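Local coordinates for protein probable transcriptional regulator WhiB7 (PDB 7KUG) that acts as a transcriptional regulator of the WhiB family, probably redox-responsive, that carries one [4Fe-4S] cluster per subunit and is linked to antibiotic resistance, at residues G64-G68 / E69-Q73. The protein carries 2 engineered substitutions. Sequence-based numbering, arbitrary orientation.
Sequences GVWGG and EIFDQ. With SF4 (iron/sulfur cluster), chain E.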
# COMPACT_ATOMS: atom_id res chain seq x y z
N GLY A 64 -0.11 8.08 5.53
CA GLY A 64 1.26 7.57 5.57
C GLY A 64 2.26 8.69 5.33
O GLY A 64 1.86 9.84 4.99
N VAL A 65 3.53 8.36 5.51
CA VAL A 65 4.65 9.31 5.28
C VAL A 65 5.24 9.00 3.91
O VAL A 65 5.65 7.87 3.64
CB VAL A 65 5.68 9.27 6.41
CG1 VAL A 65 6.94 10.05 6.06
CG2 VAL A 65 5.06 9.79 7.70
N TRP A 66 5.29 10.02 3.07
CA TRP A 66 5.82 9.93 1.70
C TRP A 66 6.68 11.17 1.51
O TRP A 66 6.20 12.25 1.87
CB TRP A 66 4.69 9.91 0.65
CG TRP A 66 3.62 8.89 0.87
CD1 TRP A 66 2.62 8.96 1.79
CD2 TRP A 66 3.42 7.67 0.14
NE1 TRP A 66 1.81 7.87 1.68
CE2 TRP A 66 2.27 7.06 0.68
CE3 TRP A 66 4.08 7.05 -0.92
CZ2 TRP A 66 1.78 5.84 0.20
CZ3 TRP A 66 3.59 5.85 -1.41
CH2 TRP A 66 2.46 5.26 -0.84
N GLY A 67 7.89 11.02 0.96
CA GLY A 67 8.78 12.16 0.69
C GLY A 67 9.00 13.00 1.94
O GLY A 67 9.15 14.22 1.81
N GLY A 68 8.95 12.36 3.12
CA GLY A 68 9.23 12.99 4.42
C GLY A 68 8.10 13.89 4.88
O GLY A 68 8.34 14.73 5.76
N GLU A 69 6.91 13.73 4.32
CA GLU A 69 5.70 14.48 4.76
C GLU A 69 4.58 13.51 5.16
O GLU A 69 4.42 12.44 4.53
CB GLU A 69 5.22 15.43 3.66
CG GLU A 69 6.24 16.50 3.29
CD GLU A 69 6.61 17.47 4.40
OE1 GLU A 69 5.84 17.60 5.38
OE2 GLU A 69 7.67 18.13 4.26
N ILE A 70 3.76 13.89 6.14
CA ILE A 70 2.54 13.13 6.52
C ILE A 70 1.41 13.50 5.57
O ILE A 70 1.13 14.70 5.41
CB ILE A 70 2.14 13.42 7.98
CG1 ILE A 70 3.24 12.94 8.94
CG2 ILE A 70 0.78 12.82 8.30
CD1 ILE A 70 3.24 13.69 10.25
N PHE A 71 0.75 12.49 5.01
CA PHE A 71 -0.42 12.67 4.13
C PHE A 71 -1.73 12.42 4.87
O PHE A 71 -1.80 11.58 5.78
CB PHE A 71 -0.30 11.76 2.91
CG PHE A 71 0.60 12.32 1.84
CD1 PHE A 71 1.95 12.49 2.07
CD2 PHE A 71 0.09 12.66 0.59
CE1 PHE A 71 2.77 13.01 1.09
CE2 PHE A 71 0.91 13.17 -0.40
CZ PHE A 71 2.26 13.33 -0.15
N ASP A 72 -2.75 13.16 4.45
CA ASP A 72 -4.14 13.03 4.95
C ASP A 72 -5.06 13.38 3.78
O ASP A 72 -5.10 14.55 3.40
CB ASP A 72 -4.35 13.93 6.16
CG ASP A 72 -5.74 13.82 6.78
OD1 ASP A 72 -6.49 12.91 6.34
OD2 ASP A 72 -6.05 14.63 7.67
N GLN A 73 -5.72 12.39 3.18
CA GLN A 73 -6.63 12.56 2.02
C GLN A 73 -5.93 13.32 0.89
O GLN A 73 -6.57 14.20 0.30
CB GLN A 73 -7.88 13.32 2.46
CG GLN A 73 -8.54 12.70 3.68
CD GLN A 73 -9.19 11.38 3.37
OE1 GLN A 73 -9.39 11.02 2.21
NE2 GLN A 73 -9.54 10.65 4.41
FE1 SF4 E . 12.33 7.75 0.12
FE2 SF4 E . 10.74 5.77 1.07
FE3 SF4 E . 9.67 7.90 -0.30
FE4 SF4 E . 10.68 8.25 2.24
S1 SF4 E . 9.00 6.97 1.56
S2 SF4 E . 11.02 9.49 0.47
S3 SF4 E . 12.36 6.87 2.17
S4 SF4 E . 11.03 6.39 -1.01
O HOH W 1 9.84 16.73 2.80
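Trp-66 and Phe-71 meet on one face of a tight beta hairpin, the five-membered part of the indole turning its edge to the face of the phenyl ring in a T-shaped pair, centroids 4.9 Å apart and planes at 70°. Trp-66 CB lies 3.7 Å from Phe-71 CE1. The next atom, Trp-66 CG, is anti to the carbonyl carbon (chi1 -52°) and stays 4.1 Å from Phe-71 CD1. Trp-66 CD1 then comes to 3.6 Å from Phe-71 CD1, the two side chains crossing at about a right angle. Farther out, NE1 leaves the hairpin and donates to the carbonyl of Trp-63, which helps fix the rotation of the ring, while the indole side chain also touches Ala-56 and Arg-59 of helix 49-59.

The backbone beneath is held by paired bonds between Trp-66 and Glu-69: the tryptophan N donates to Glu-69 O, and Glu-69 N returns a bond to Trp-66 O at 2.9 Å. Phe-71 N closes the open end on Gly-64 O. Gly-67 and Gly-68, both at positive phi, are the middle residues of the type I' turn from Trp-66 to Glu-69, and Gly-67 CA rests 3.5 Å from sulfur S2 of the iron-sulfur cluster. A water bridges Gly-67 O to Glu-69 OE2, tying the bent glutamate side chain back over the turn. On the other face Val-65 CG2 packs against Ile-70 CG1 at 3.8 Å.

This is the glycine-rich turn of the WhiB family, here lying beside the cluster pocket. Trp-66 also packs against a chain of another protein, whose polar side chain bonds to Val-65 O. Helix 33-43 covers the Val-65 and Ile-70 face, helix 49-59 covers the aromatic face, and strand 75-76 continues the antiparallel sheet beyond strand 69-72.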